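Local atomic coordinates of BREX protein BrxA (Magnetospirillum magneticum, PDB entry 3BHW), a protein that probably forms part of a type 1 BREX system that protects bacteria against double-stranded DNA phage by blocking replication of the phage DNA. Residues A[8-20]-A[149-161]. Numbering follows the deposited sequence.
Sequences YKADIGGGSLKLP and KLADCVYRILVEV
L150 presents its CD1 methyl to the single 3-10 turn that precedes G15, with CD1 3.6 Å from G13 CA; the same methyl meets CG2 of I12, a residue modelled in two conformers, the side chains crossing at about a right angle in the one described here. One turn on, C153 directs SG, anti to its backbone N (chi1 -179°), at the backbone where the 3-10 turn ends, 3.3 Å from G15 O, a carbonyl oxygen that accepts a hydrogen bond from R66. V154 CG2 meets I12 CD1 in this conformer. In this all-helical BrxA chain the N-terminal segment runs along helix 145-161 before entering helix 19-31, while L17 also reaches helix 83-97. R156, bent at chi3, turns its guanidinium edge to S16, with NE 3.0 Å from S16 OG; a water accepts from S16 N. I157 follows: CD1 approaches I12 CD1, again in that conformer, and CG1 sits against S16 CA and L17 CD2. E160, extended beyond CG, then grips two successive amides with its carboxylate. OE1 takes L17 N on its syn lone pair (2.8 Å, 161°), while OE2 accepts the longer bond from K18 N, the N-cap residue of helix 19-31, at 3.3 Å and 20° out of the carboxylate plane.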
ATOM      1  N   TYR A   8      -9.507  -9.388  -7.669  1.00 22.90           N
ATOM      2  CA  TYR A   8      -8.295  -9.496  -6.892  1.00 21.98           C
ATOM      3  C   TYR A   8      -7.150  -9.793  -7.824  1.00 22.48           C
ATOM      4  O   TYR A   8      -7.259 -10.677  -8.673  1.00 23.47           O
ATOM      5  CB  TYR A   8      -8.450 -10.602  -5.856  1.00 20.82           C
ATOM      6  CG  TYR A   8      -9.534 -10.273  -4.840  1.00 21.58           C
ATOM      7  CD1 TYR A   8      -9.412  -9.184  -3.973  1.00 19.96           C
ATOM      8  CD2 TYR A   8     -10.673 -11.062  -4.753  1.00 20.45           C
ATOM      9  CE1 TYR A   8     -10.405  -8.888  -3.032  1.00 22.19           C
ATOM     10  CE2 TYR A   8     -11.676 -10.781  -3.847  1.00 19.95           C
ATOM     11  CZ  TYR A   8     -11.555  -9.681  -3.000  1.00 20.74           C
ATOM     12  OH  TYR A   8     -12.563  -9.472  -2.102  1.00 20.36           O
ATOM     13  N   LYS A   9      -6.072  -9.033  -7.702  1.00 22.70           N
ATOM     14  CA  LYS A   9      -4.888  -9.287  -8.503  1.00 23.43           C
ATOM     15  C   LYS A   9      -3.659  -9.284  -7.641  1.00 22.69           C
ATOM     16  O   LYS A   9      -3.697  -8.794  -6.515  1.00 22.68           O
ATOM     17  CB  LYS A   9      -4.744  -8.293  -9.647  1.00 24.55           C
ATOM     18  CG  LYS A   9      -5.175  -6.896  -9.376  1.00 25.84           C
ATOM     19  CD  LYS A   9      -5.557  -6.302 -10.733  1.00 30.61           C
ATOM     20  CE  LYS A   9      -6.651  -5.242 -10.660  1.00 32.01           C
ATOM     21  NZ  LYS A   9      -7.105  -4.852 -12.047  1.00 33.66           N
ATOM     22  N   ALA A  10      -2.571  -9.834  -8.170  1.00 22.25           N
ATOM     23  CA  ALA A  10      -1.365 -10.048  -7.417  1.00 22.55           C
ATOM     24  C   ALA A  10      -0.351  -8.899  -7.544  1.00 22.06           C
ATOM     25  O   ALA A  10       0.729  -9.000  -6.975  1.00 21.88           O
ATOM     26  CB  ALA A  10      -0.725 -11.364  -7.829  1.00 23.60           C
ATOM     27  N   ASP A  11      -0.692  -7.816  -8.255  1.00 21.87           N
ATOM     28  CA  ASP A  11       0.291  -6.742  -8.496  1.00 21.62           C
ATOM     29  C   ASP A  11       0.955  -6.244  -7.187  1.00 20.67           C
ATOM     30  O   ASP A  11       2.160  -5.966  -7.158  1.00 20.87           O
ATOM     31  CB  ASP A  11      -0.325  -5.564  -9.251  1.00 22.13           C
ATOM     32  CG  ASP A  11      -0.700  -5.909 -10.689  1.00 24.16           C
ATOM     33  OD1 ASP A  11      -0.069  -6.796 -11.311  1.00 29.52           O
ATOM     34  OD2 ASP A  11      -1.607  -5.257 -11.228  1.00 30.85           O
ATOM     35  N   ILE A  12       0.159  -6.183  -6.120  1.00 20.79           N
ATOM     36  CA  ILE A  12       0.616  -5.707  -4.816  0.50 21.52           C
ATOM     37  C   ILE A  12       1.877  -6.434  -4.316  1.00 21.18           C
ATOM     38  O   ILE A  12       2.687  -5.850  -3.586  1.00 21.12           O
ATOM     39  CB  ILE A  12      -0.560  -5.738  -3.799  0.50 21.37           C
ATOM     40  CG1 ILE A  12      -0.284  -4.879  -2.554  0.50 22.15           C
ATOM     41  CG2 ILE A  12      -0.984  -7.187  -3.461  0.50 22.20           C
ATOM     42  CD1 ILE A  12       0.017  -5.673  -1.298  0.50 19.80           C
ATOM     43  N   GLY A  13       2.059  -7.682  -4.749  1.00 20.61           N
ATOM     44  CA  GLY A  13       3.189  -8.505  -4.331  1.00 20.24           C
ATOM     45  C   GLY A  13       4.541  -8.083  -4.868  1.00 19.48           C
ATOM     46  O   GLY A  13       5.580  -8.591  -4.415  1.00 21.20           O
ATOM     47  N   GLY A  14       4.538  -7.177  -5.837  1.00 17.50           N
ATOM     48  CA  GLY A  14       5.796  -6.703  -6.427  1.00 18.92           C
ATOM     49  C   GLY A  14       6.694  -5.924  -5.477  1.00 19.55           C
ATOM     50  O   GLY A  14       7.921  -5.804  -5.700  1.00 20.98           O
ATOM     51  N   GLY A  15       6.105  -5.384  -4.412  1.00 20.45           N
ATOM     52  CA  GLY A  15       6.895  -4.695  -3.395  1.00 19.28           C
ATOM     53  C   GLY A  15       6.078  -4.014  -2.308  1.00 17.90           C
ATOM     54  O   GLY A  15       4.878  -3.703  -2.495  1.00 16.74           O
ATOM     55  N   SER A  16       6.730  -3.825  -1.161  1.00 18.19           N
ATOM     56  CA  SER A  16       6.076  -3.223  -0.002  1.00 17.73           C
ATOM     57  C   SER A  16       6.131  -1.713  -0.174  1.00 17.27           C
ATOM     58  O   SER A  16       6.350  -1.255  -1.297  1.00 18.52           O
ATOM     59  CB  SER A  16       6.720  -3.678   1.320  1.00 17.86           C
ATOM     60  OG  SER A  16       8.101  -3.386   1.302  1.00 19.86           O
ATOM     61  N   LEU A  17       5.956  -0.942   0.916  1.00 16.58           N
ATOM     62  CA  LEU A  17       5.748   0.488   0.703  1.00 15.92           C
ATOM     63  C   LEU A  17       7.008   1.224   0.203  1.00 17.32           C
ATOM     64  O   LEU A  17       6.920   2.075  -0.671  1.00 18.03           O
ATOM     65  CB  LEU A  17       5.189   1.141   1.953  1.00 16.84           C
ATOM     66  CG  LEU A  17       3.875   0.483   2.389  1.00 15.15           C
ATOM     67  CD1 LEU A  17       3.377   1.207   3.648  1.00 17.08           C
ATOM     68  CD2 LEU A  17       2.799   0.498   1.333  1.00 19.89           C
ATOM     69  N   LYS A  18       8.151   0.866   0.761  1.00 17.10           N
ATOM     70  CA  LYS A  18       9.443   1.389   0.360  1.00 18.33           C
ATOM     71  C   LYS A  18       9.438   2.900   0.281  1.00 18.49           C
ATOM     72  O   LYS A  18       9.503   3.494  -0.790  1.00 17.96           O
ATOM     73  CB  LYS A  18       9.825   0.791  -0.974  1.00 19.88           C
ATOM     74  CG  LYS A  18      10.164  -0.696  -0.887  1.00 22.16           C
ATOM     75  CD  LYS A  18      10.814  -1.143  -2.154  1.00 26.21           C
ATOM     76  CE  LYS A  18      11.289  -2.549  -2.016  1.00 27.83           C
ATOM     77  NZ  LYS A  18      12.583  -2.601  -1.327  1.00 28.72           N
ATOM     78  N   LEU A  19       9.393   3.524   1.447  1.00 17.54           N
ATOM     79  CA  LEU A  19       9.267   4.985   1.507  1.00 17.49           C
ATOM     80  C   LEU A  19      10.378   5.759   0.793  1.00 17.96           C
ATOM     81  O   LEU A  19      10.067   6.690  -0.001  1.00 15.63           O
ATOM     82  CB  LEU A  19       9.127   5.470   2.942  1.00 17.64           C
ATOM     83  CG  LEU A  19       9.017   6.979   2.995  1.00 18.45           C
ATOM     84  CD1 LEU A  19       7.798   7.500   2.245  1.00 16.33           C
ATOM     85  CD2 LEU A  19       8.991   7.418   4.438  1.00 19.44           C
ATOM     86  N   PRO A  20      11.659   5.410   1.066  1.00 17.57           N
ATOM     87  CA  PRO A  20      12.684   6.214   0.416  1.00 17.17           C
ATOM     88  C   PRO A  20      12.520   6.277  -1.120  1.00 16.71           C
ATOM     89  O   PRO A  20      12.601   7.361  -1.750  1.00 17.13           O
ATOM     90  CB  PRO A  20      13.987   5.508   0.822  1.00 18.32           C
ATOM     91  CG  PRO A  20      13.641   4.873   2.165  1.00 16.67           C
ATOM     92  CD  PRO A  20      12.247   4.374   1.949  1.00 16.25           C
ATOM     93  N   LYS A 149       5.740 -14.854  -1.859  1.00 30.40           N
ATOM     94  CA  LYS A 149       6.302 -13.516  -1.918  1.00 29.72           C
ATOM     95  C   LYS A 149       5.180 -12.533  -1.639  1.00 28.67           C
ATOM     96  O   LYS A 149       5.396 -11.547  -0.937  1.00 26.97           O
ATOM     97  CB  LYS A 149       7.009 -13.249  -3.257  1.00 30.20           C
ATOM     98  CG  LYS A 149       8.276 -14.039  -3.386  1.00 33.29           C
ATOM     99  CD  LYS A 149       9.149 -13.539  -4.519  1.00 36.50           C
ATOM    100  CE  LYS A 149      10.618 -13.738  -4.165  1.00 38.59           C
ATOM    101  NZ  LYS A 149      11.467 -13.469  -5.343  1.00 39.87           N
ATOM    102  N   LEU A 150       3.991 -12.848  -2.167  1.00 27.25           N
ATOM    103  CA  LEU A 150       2.753 -12.087  -1.936  1.00 26.46           C
ATOM    104  C   LEU A 150       2.385 -11.908  -0.455  1.00 25.88           C
ATOM    105  O   LEU A 150       2.130 -10.788  -0.004  1.00 25.12           O
ATOM    106  CB  LEU A 150       1.589 -12.758  -2.683  1.00 27.37           C
ATOM    107  CG  LEU A 150       0.263 -12.013  -2.713  1.00 27.51           C
ATOM    108  CD1 LEU A 150       0.442 -10.588  -3.230  1.00 29.25           C
ATOM    109  CD2 LEU A 150      -0.752 -12.773  -3.551  1.00 27.24           C
ATOM    110  N   ALA A 151       2.351 -13.012   0.280  1.00 24.52           N
ATOM    111  CA  ALA A 151       2.021 -13.006   1.713  1.00 23.98           C
ATOM    112  C   ALA A 151       3.050 -12.221   2.491  1.00 23.12           C
ATOM    113  O   ALA A 151       2.695 -11.432   3.369  1.00 23.68           O
ATOM    114  CB  ALA A 151       1.973 -14.437   2.241  1.00 23.67           C
ATOM    115  N   ASP A 152       4.321 -12.456   2.165  1.00 23.38           N
ATOM    116  CA  ASP A 152       5.449 -11.770   2.780  1.00 23.61           C
ATOM    117  C   ASP A 152       5.320 -10.258   2.592  1.00 22.95           C
ATOM    118  O   ASP A 152       5.552  -9.490   3.535  1.00 22.96           O
ATOM    119  CB  ASP A 152       6.783 -12.248   2.206  1.00 23.79           C
ATOM    120  CG  ASP A 152       7.259 -13.580   2.817  1.00 26.56           C
ATOM    121  OD1 ASP A 152       6.534 -14.152   3.660  1.00 27.38           O
ATOM    122  OD2 ASP A 152       8.371 -14.041   2.446  1.00 29.07           O
ATOM    123  N   CYS A 153       4.915  -9.856   1.390  1.00 22.64           N
ATOM    124  CA  CYS A 153       4.803  -8.436   1.079  1.00 21.56           C
ATOM    125  C   CYS A 153       3.660  -7.809   1.839  1.00 19.93           C
ATOM    126  O   CYS A 153       3.797  -6.746   2.367  1.00 18.38           O
ATOM    127  CB  CYS A 153       4.640  -8.210  -0.411  1.00 21.78           C
ATOM    128  SG  CYS A 153       4.520  -6.476  -0.820  1.00 25.76           S
ATOM    129  N   VAL A 154       2.501  -8.440   1.864  1.00 18.82           N
ATOM    130  CA  VAL A 154       1.392  -7.905   2.651  1.00 18.43           C
ATOM    131  C   VAL A 154       1.774  -7.742   4.126  1.00 18.11           C
ATOM    132  O   VAL A 154       1.483  -6.702   4.757  1.00 17.54           O
ATOM    133  CB  VAL A 154       0.142  -8.743   2.447  1.00 19.67           C
ATOM    134  CG1 VAL A 154      -0.915  -8.356   3.450  1.00 20.56           C
ATOM    135  CG2 VAL A 154      -0.384  -8.486   1.050  1.00 19.85           C
ATOM    136  N   TYR A 155       2.401  -8.754   4.719  1.00 16.72           N
ATOM    137  CA  TYR A 155       2.760  -8.604   6.131  1.00 16.49           C
ATOM    138  C   TYR A 155       3.849  -7.576   6.349  1.00 16.50           C
ATOM    139  O   TYR A 155       3.863  -6.880   7.387  1.00 17.91           O
ATOM    140  CB  TYR A 155       3.162  -9.952   6.717  1.00 16.22           C
ATOM    141  CG  TYR A 155       1.957 -10.803   7.112  1.00 17.53           C
ATOM    142  CD1 TYR A 155       1.240 -11.590   6.183  1.00 22.44           C
ATOM    143  CD2 TYR A 155       1.533 -10.814   8.445  1.00 20.46           C
ATOM    144  CE1 TYR A 155       0.129 -12.370   6.606  1.00 20.43           C
ATOM    145  CE2 TYR A 155       0.434 -11.560   8.856  1.00 18.17           C
ATOM    146  CZ  TYR A 155      -0.262 -12.335   7.940  1.00 18.50           C
ATOM    147  OH  TYR A 155      -1.344 -13.048   8.433  1.00 19.85           O
ATOM    148  N   ARG A 156       4.769  -7.428   5.388  1.00 17.11           N
ATOM    149  CA  ARG A 156       5.806  -6.402   5.491  1.00 17.86           C
ATOM    150  C   ARG A 156       5.157  -4.985   5.490  1.00 16.73           C
ATOM    151  O   ARG A 156       5.526  -4.093   6.293  1.00 18.08           O
ATOM    152  CB  ARG A 156       6.797  -6.517   4.321  1.00 18.28           C
ATOM    153  CG  ARG A 156       8.005  -5.691   4.442  1.00 21.88           C
ATOM    154  CD  ARG A 156       9.172  -6.264   3.613  1.00 25.17           C
ATOM    155  NE  ARG A 156       8.942  -6.157   2.181  1.00 25.44           N
ATOM    156  CZ  ARG A 156       8.603  -7.166   1.377  1.00 29.85           C
ATOM    157  NH1 ARG A 156       8.407  -6.922   0.096  1.00 30.88           N
ATOM    158  NH2 ARG A 156       8.438  -8.404   1.838  1.00 30.25           N
ATOM    159  N   ILE A 157       4.168  -4.771   4.620  1.00 17.46           N
ATOM    160  CA  ILE A 157       3.425  -3.513   4.591  1.00 17.07           C
ATOM    161  C   ILE A 157       2.828  -3.219   5.959  1.00 18.08           C
ATOM    162  O   ILE A 157       2.891  -2.094   6.441  1.00 17.94           O
ATOM    163  CB  ILE A 157       2.298  -3.574   3.534  1.00 18.13           C
ATOM    164  CG1 ILE A 157       2.899  -3.367   2.160  1.00 18.14           C
ATOM    165  CG2 ILE A 157       1.369  -2.399   3.704  1.00 17.13           C
ATOM    166  CD1 ILE A 157       1.976  -3.726   1.030  1.00 17.62           C
ATOM    167  N   LEU A 158       2.265  -4.245   6.570  1.00 17.38           N
ATOM    168  CA  LEU A 158       1.605  -4.082   7.849  1.00 18.17           C
ATOM    169  C   LEU A 158       2.616  -3.815   8.946  1.00 18.70           C
ATOM    170  O   LEU A 158       2.319  -3.068   9.879  1.00 17.42           O
ATOM    171  CB  LEU A 158       0.740  -5.299   8.144  1.00 18.48           C
ATOM    172  CG  LEU A 158      -0.468  -5.512   7.208  1.00 20.36           C
ATOM    173  CD1 LEU A 158      -1.224  -6.677   7.744  1.00 20.36           C
ATOM    174  CD2 LEU A 158      -1.407  -4.291   7.060  1.00 21.70           C
ATOM    175  N   VAL A 159       3.809  -4.392   8.832  1.00 18.43           N
ATOM    176  CA  VAL A 159       4.895  -4.089   9.764  1.00 19.61           C
ATOM    177  C   VAL A 159       5.336  -2.612   9.556  1.00 18.84           C
ATOM    178  O   VAL A 159       5.522  -1.848  10.527  1.00 18.89           O
ATOM    179  CB  VAL A 159       6.087  -5.055   9.585  1.00 20.44           C
ATOM    180  CG1 VAL A 159       7.384  -4.466  10.166  1.00 20.52           C
ATOM    181  CG2 VAL A 159       5.794  -6.445  10.216  1.00 20.88           C
ATOM    182  N   GLU A 160       5.493  -2.194   8.306  1.00 20.12           N
ATOM    183  CA  GLU A 160       5.952  -0.826   8.011  1.00 20.31           C
ATOM    184  C   GLU A 160       5.022   0.238   8.582  1.00 20.55           C
ATOM    185  O   GLU A 160       5.476   1.250   9.163  1.00 20.84           O
ATOM    186  CB  GLU A 160       6.096  -0.580   6.499  1.00 20.01           C
ATOM    187  CG  GLU A 160       7.256  -1.285   5.824  1.00 20.11           C
ATOM    188  CD  GLU A 160       7.217  -1.132   4.290  1.00 21.85           C
ATOM    189  OE1 GLU A 160       6.192  -1.497   3.675  1.00 20.26           O
ATOM    190  OE2 GLU A 160       8.206  -0.645   3.689  1.00 24.74           O
ATOM    191  N   VAL A 161       3.719   0.041   8.392  1.00 19.32           N
ATOM    192  CA  VAL A 161       2.771   1.022   8.886  1.00 20.85           C
ATOM    193  C   VAL A 161       2.594   0.913  10.386  1.00 20.33           C
ATOM    194  O   VAL A 161       2.162   1.870  11.010  1.00 21.51           O
ATOM    195  CB  VAL A 161       1.400   1.006   8.159  1.00 20.64           C
ATOM    196  CG1 VAL A 161       0.782  -0.398   8.172  1.00 21.86           C
ATOM    197  CG2 VAL A 161       0.440   2.105   8.835  1.00 19.09           C
TER
HETATM  198  O   HOH W   1       9.366  -4.954  -0.998  1.00 23.79           O